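Beta-galactosidase (Marinomonas sp. ef1, PDB 6Y2K) probably hydrolyses terminal beta-D-galactose residues from beta-galactosides as a cold-active, hexameric GH42 glycoside hydrolase. Local coordinates at residues E19-M24 and H62-K67; R25-Q30 and E381-A386. One frame throughout, in Å; residues are numbered along the deposited sequence. Where two conformers were deposited one is given.

Contact 1 of 2, residues E19-M24 and H62-K67; sequences EDAQHM and HSQGLK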
loop_
_atom_site.group_PDB
_atom_site.type_symbol
_atom_site.label_atom_id
_atom_site.label_comp_id
_atom_site.label_asym_id
_atom_site.label_seq_id
_atom_site.Cartn_x
_atom_site.Cartn_y
_atom_site.Cartn_z
ATOM N N GLU A 19 6.928 25.956 53.898
ATOM C CA GLU A 19 6.176 24.793 53.411
ATOM C C GLU A 19 6.858 24.107 52.214
ATOM O O GLU A 19 6.922 22.882 52.179
ATOM C CB GLU A 19 4.732 25.194 53.051
ATOM C CG GLU A 19 3.902 24.147 52.294
ATOM C CD GLU A 19 3.764 22.820 53.030
ATOM O OE1 GLU A 19 3.834 22.832 54.281
ATOM O OE2 GLU A 19 3.576 21.768 52.367
ATOM N N ASP A 20 7.348 24.890 51.248
ATOM C CA ASP A 20 8.016 24.330 50.067
ATOM C C ASP A 20 9.184 23.457 50.513
ATOM O O ASP A 20 9.307 22.311 50.080
ATOM C CB ASP A 20 8.539 25.420 49.107
ATOM C CG ASP A 20 7.442 26.073 48.252
ATOM O OD1 ASP A 20 6.426 25.426 47.912
ATOM O OD2 ASP A 20 7.630 27.244 47.881
ATOM N N ALA A 21 10.025 24.003 51.390
ATOM C CA ALA A 21 11.230 23.313 51.846
ATOM C C ALA A 21 10.917 22.043 52.645
ATOM O O ALA A 21 11.592 21.026 52.480
ATOM C CB ALA A 21 12.105 24.259 52.659
ATOM N N GLN A 22 9.893 22.103 53.494
ATOM C CA GLN A 22 9.442 20.937 54.278
ATOM C C GLN A 22 8.902 19.832 53.361
ATOM O O GLN A 22 9.243 18.666 53.522
ATOM C CB GLN A 22 8.375 21.347 55.303
ATOM C CG GLN A 22 8.927 22.208 56.433
ATOM C CD GLN A 22 7.858 22.797 57.340
ATOM O OE1 GLN A 22 6.726 23.070 56.920
ATOM N NE2 GLN A 22 8.227 23.014 58.598
ATOM N N HIS A 23 8.088 20.231 52.391
ATOM C CA HIS A 23 7.528 19.322 51.388
ATOM C C HIS A 23 8.669 18.653 50.584
ATOM O O HIS A 23 8.686 17.432 50.428
ATOM C CB HIS A 23 6.556 20.095 50.483
ATOM C CG HIS A 23 5.606 19.237 49.702
ATOM N ND1 HIS A 23 4.491 19.755 49.083
ATOM C CD2 HIS A 23 5.604 17.911 49.433
ATOM C CE1 HIS A 23 3.844 18.785 48.462
ATOM N NE2 HIS A 23 4.497 17.654 48.662
ATOM N N MET A 24 9.644 19.434 50.132
ATOM C CA MET A 24 10.821 18.874 49.443
ATOM C C MET A 24 11.495 17.761 50.266
ATOM O O MET A 24 11.786 16.679 49.759
ATOM C CB MET A 24 11.847 19.977 49.142
ATOM C CG MET A 24 11.437 20.922 48.022
ATOM S SD MET A 24 12.463 22.401 47.959
ATOM C CE MET A 24 11.490 23.412 46.841
ATOM N N HIS A 62 18.428 25.852 54.178
ATOM C CA HIS A 62 19.420 25.290 55.105
ATOM C C HIS A 62 18.781 24.680 56.358
ATOM O O HIS A 62 19.189 23.607 56.799
ATOM C CB HIS A 62 20.436 26.350 55.524
ATOM C CG HIS A 62 21.602 25.800 56.283
ATOM N ND1 HIS A 62 22.473 24.875 55.743
ATOM C CD2 HIS A 62 22.047 26.048 57.539
ATOM C CE1 HIS A 62 23.400 24.574 56.635
ATOM N NE2 HIS A 62 23.163 25.269 57.734
ATOM N N SER A 63 17.771 25.354 56.903
ATOM C CA SER A 63 17.094 24.902 58.131
ATOM C C SER A 63 16.369 23.552 57.988
ATOM O O SER A 63 16.116 22.874 58.990
ATOM C CB SER A 63 16.106 25.962 58.617
ATOM O OG SER A 63 14.948 25.974 57.802
ATOM N N GLN A 64 16.034 23.174 56.751
ATOM C CA GLN A 64 15.459 21.862 56.455
ATOM C C GLN A 64 16.487 20.830 56.001
ATOM O O GLN A 64 16.112 19.730 55.614
ATOM C CB GLN A 64 14.349 22.014 55.405
ATOM C CG GLN A 64 13.208 22.888 55.885
ATOM C CD GLN A 64 12.532 22.335 57.126
ATOM O OE1 GLN A 64 12.314 21.128 57.238
ATOM N NE2 GLN A 64 12.192 23.211 58.059
ATOM N N GLY A 65 17.775 21.166 56.085
ATOM C CA GLY A 65 18.857 20.266 55.681
ATOM C C GLY A 65 19.104 20.161 54.183
ATOM O O GLY A 65 19.802 19.250 53.747
ATOM N N LEU A 66 18.560 21.094 53.401
ATOM C CA LEU A 66 18.726 21.086 51.943
ATOM C C LEU A 66 20.007 21.799 51.544
ATOM O O LEU A 66 20.284 22.899 52.024
ATOM C CB LEU A 66 17.525 21.743 51.264
ATOM C CG LEU A 66 16.197 21.041 51.567
ATOM C CD1 LEU A 66 15.008 21.942 51.280
ATOM C CD2 LEU A 66 16.104 19.728 50.795
ATOM N N LYS A 67 20.781 21.155 50.674
ATOM C CA LYS A 67 22.010 21.706 50.128
ATOM C C LYS A 67 21.687 22.478 48.860
ATOM O O LYS A 67 20.956 21.979 48.011
ATOM C CB LYS A 67 22.989 20.583 49.795
ATOM C CG LYS A 67 23.542 19.855 51.010
ATOM C CD LYS A 67 24.672 18.920 50.603
ATOM C CE LYS A 67 25.483 18.462 51.805
ATOM N NZ LYS A 67 24.619 17.807 52.826
HETATM O O HOH W 1 10.496 22.074 60.236
#
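Ala21, Gln22 and Met24 pack against Gln64 and Leu66 where a helix of the TIM barrel's outer layer meets the turn that ends a neighbouring one. Helix 17-27 supplies the first group. The second sits on the turn that leads from helix 52-63 into barrel strand 67-71. That turn is a Schellman motif: Gly65, with positive phi, ends the helix, and Leu66 N bonds back to Leu61 O. The residues on either side of Gly65 both point at helix 17-27. Leu66 enters the buried layer, where its CD1 lies 4.0 Å from Ala21 CB and 4.2 Å from Met24 SD. Val32 of strand 29-34 touches both Leu66 and Met24 from the barrel side.

Gln64 covers the outer side of the contact. With CG beside the backbone N (chi1 -62°), Gln64 CG lies 3.7 Å from Ala21 CB; the bend at chi2 (-60°) then turns the amide over the aliphatic part of Gln22. There Gln64 OE1 comes within 3.6 Å of Gln22 CG. The two amide planes stand 87° apart and do not stack. An alanine in place of Gln64 would probably uncover the Ala21 methyl and leave Gln22 without its water-mediated partner. That water accepts one hydrogen bond from Gln22 NE2 and one from Gln64 NE2, both 3.0 Å long.

Contact 2 of 2, residues R25-Q30 and E381-A386; sequences RRIGIQ and EATLVA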
loop_
_atom_site.group_PDB
_atom_site.type_symbol
_atom_site.label_atom_id
_atom_site.label_comp_id
_atom_site.label_asym_id
_atom_site.label_seq_id
_atom_site.Cartn_x
_atom_site.Cartn_y
_atom_site.Cartn_z
ATOM N N ARG A 25 11.711 18.047 51.543
ATOM C CA ARG A 25 12.325 17.085 52.460
ATOM C C ARG A 25 11.486 15.803 52.546
ATOM O O ARG A 25 12.038 14.704 52.464
ATOM C CB ARG A 25 12.528 17.713 53.851
ATOM C CG ARG A 25 13.289 16.849 54.852
ATOM C CD ARG A 25 13.440 17.557 56.197
ATOM N NE ARG A 25 14.507 16.965 56.999
ATOM C CZ ARG A 25 14.930 17.448 58.163
ATOM N NH1 ARG A 25 14.382 18.542 58.676
ATOM N NH2 ARG A 25 15.907 16.835 58.815
ATOM N N ARG A 26 10.165 15.944 52.679
ATOM C CA ARG A 26 9.262 14.781 52.782
ATOM C C ARG A 26 9.384 13.841 51.587
ATOM O O ARG A 26 9.329 12.628 51.747
ATOM C CB ARG A 26 7.792 15.206 52.937
ATOM C CG ARG A 26 7.470 15.834 54.289
ATOM C CD ARG A 26 5.972 15.871 54.596
ATOM N NE ARG A 26 5.186 16.759 53.734
ATOM C CZ ARG A 26 5.059 18.086 53.875
ATOM N NH1 ARG A 26 4.294 18.764 53.016
ATOM N NH2 ARG A 26 5.687 18.754 54.846
ATOM N N ILE A 27 9.539 14.414 50.396
ATOM C CA ILE A 27 9.705 13.634 49.163
ATOM C C ILE A 27 11.034 12.868 49.142
ATOM O O ILE A 27 11.108 11.791 48.561
ATOM C CB ILE A 27 9.527 14.538 47.914
ATOM C CG1 ILE A 27 8.057 14.984 47.809
ATOM C CG2 ILE A 27 9.952 13.829 46.631
ATOM C CD1 ILE A 27 7.832 16.215 46.960
ATOM N N GLY A 28 12.060 13.400 49.792
ATOM C CA GLY A 28 13.415 12.842 49.730
ATOM C C GLY A 28 14.410 13.681 48.945
ATOM O O GLY A 28 15.537 13.231 48.696
ATOM N N ILE A 29 14.003 14.898 48.568
ATOM C CA ILE A 29 14.879 15.855 47.891
ATOM C C ILE A 29 15.983 16.291 48.857
ATOM O O ILE A 29 15.697 16.630 50.005
ATOM C CB ILE A 29 14.101 17.117 47.439
ATOM C CG1 ILE A 29 12.965 16.778 46.454
ATOM C CG2 ILE A 29 15.032 18.134 46.805
ATOM C CD1 ILE A 29 13.404 16.024 45.220
ATOM N N GLN A 30 17.232 16.287 48.387
ATOM C CA GLN A 30 18.391 16.708 49.187
ATOM C C GLN A 30 19.113 17.959 48.662
ATOM O O GLN A 30 19.836 18.612 49.439
ATOM C CB GLN A 30 19.392 15.555 49.298
ATOM C CG GLN A 30 18.872 14.357 50.077
ATOM C CD GLN A 30 19.912 13.262 50.212
ATOM O OE1 GLN A 30 19.828 12.214 49.568
ATOM N NE2 GLN A 30 20.912 13.508 51.050
ATOM N N GLU A 381 6.371 9.540 42.189
ATOM C CA GLU A 381 7.437 8.724 41.580
ATOM C C GLU A 381 8.808 9.008 42.201
ATOM O O GLU A 381 9.583 8.076 42.445
ATOM C CB GLU A 381 7.469 8.894 40.048
ATOM C CG GLU A 381 6.175 8.429 39.375
ATOM C CD GLU A 381 6.247 8.258 37.856
ATOM O OE1 GLU A 381 7.336 8.014 37.310
ATOM O OE2 GLU A 381 5.180 8.346 37.201
ATOM N N ALA A 382 9.098 10.288 42.454
ATOM C CA ALA A 382 10.324 10.700 43.146
ATOM C C ALA A 382 10.404 10.105 44.556
ATOM O O ALA A 382 11.450 9.586 44.957
ATOM C CB ALA A 382 10.421 12.220 43.214
ATOM N N THR A 383 9.295 10.200 45.295
ATOM C CA THR A 383 9.180 9.614 46.635
ATOM C C THR A 383 9.522 8.118 46.619
ATOM O O THR A 383 10.294 7.648 47.451
ATOM C CB THR A 383 7.769 9.860 47.227
ATOM O OG1 THR A 383 7.537 11.274 47.321
ATOM C CG2 THR A 383 7.624 9.238 48.618
ATOM N N LEU A 384 8.979 7.399 45.636
ATOM C CA LEU A 384 9.230 5.963 45.469
ATOM C C LEU A 384 10.702 5.662 45.203
ATOM O O LEU A 384 11.266 4.748 45.820
ATOM C CB LEU A 384 8.381 5.400 44.324
ATOM C CG LEU A 384 7.885 3.945 44.319
ATOM C CD1 LEU A 384 7.739 3.438 42.887
ATOM C CD2 LEU A 384 8.707 2.972 45.141
ATOM N N VAL A 385 11.328 6.420 44.295
ATOM C CA VAL A 385 12.759 6.232 44.003
ATOM C C VAL A 385 13.597 6.409 45.290
ATOM O O VAL A 385 14.479 5.592 45.566
ATOM C CB VAL A 385 13.273 7.157 42.863
ATOM C CG1 VAL A 385 14.790 7.088 42.728
ATOM C CG2 VAL A 385 12.636 6.782 41.525
ATOM N N ALA A 386 13.309 7.448 46.078
ATOM C CA ALA A 386 14.059 7.704 47.320
ATOM C C ALA A 386 13.988 6.508 48.282
ATOM O O ALA A 386 15.003 6.113 48.862
ATOM C CB ALA A 386 13.549 8.971 48.004
HETATM O O HOH W 2 10.699 8.783 50.027
#
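Ile27 packs tightly on Ala382 and Thr383, with the backbones close enough that the CA atoms of Ile27 and Thr383 are 4.8 Å apart. Ile27 CG2 reaches the methyl of Ala382 at 3.8 Å and the OG1 of Thr383 at 3.6 Å. The threonine oxygen meets carbon here because chi1 of -60° sets it beside its own backbone N, and its hydrogen bond goes to Ala379 O, one turn back in the same helix. Trp354 also touches Ile27.

The contact joins the end of helix 17-27 to helix 377-395, two helices on the outside of the TIM barrel. Gly28 ends the first helix in a Schellman motif. Its positive phi (109°) suits a residue without a side chain, and a CB would also clash with the methyl of Ala386. The approach is close here too, with Gly28 CA 4.2 Å from Ala386 CB. Ile27 O faces the second helix and receives a nearly straight CA-H...O contact from Thr383 CA, 164° at the hydrogen.

The other side is looser and watered. One water donates to Thr383 O at 2.8 Å and, weakly, to Ile27 O at 3.4 Å.

Contacts 1 and 2 share helix 17-27 and lie 12 Å apart, centre to centre. Contact 1 ties its middle to the turn after helix 52-63. Contact 2 ties its end to helix 377-395, far along the sequence, so this one helix has neighbours from both ends of the barrel domain. Contact 1 is the more buried, with a sulfur and leucine core and two water-bridged amides outside. Contact 2 is only partly buried and relies on Ile27 set against small residues and on close backbones. Each has a bridging water, held by side-chain amides in contact 1 and by carbonyl oxygens in contact 2. A probable hydrogen bond from Lys67 N to Gln30 O, 3.0 Å, joins them directly.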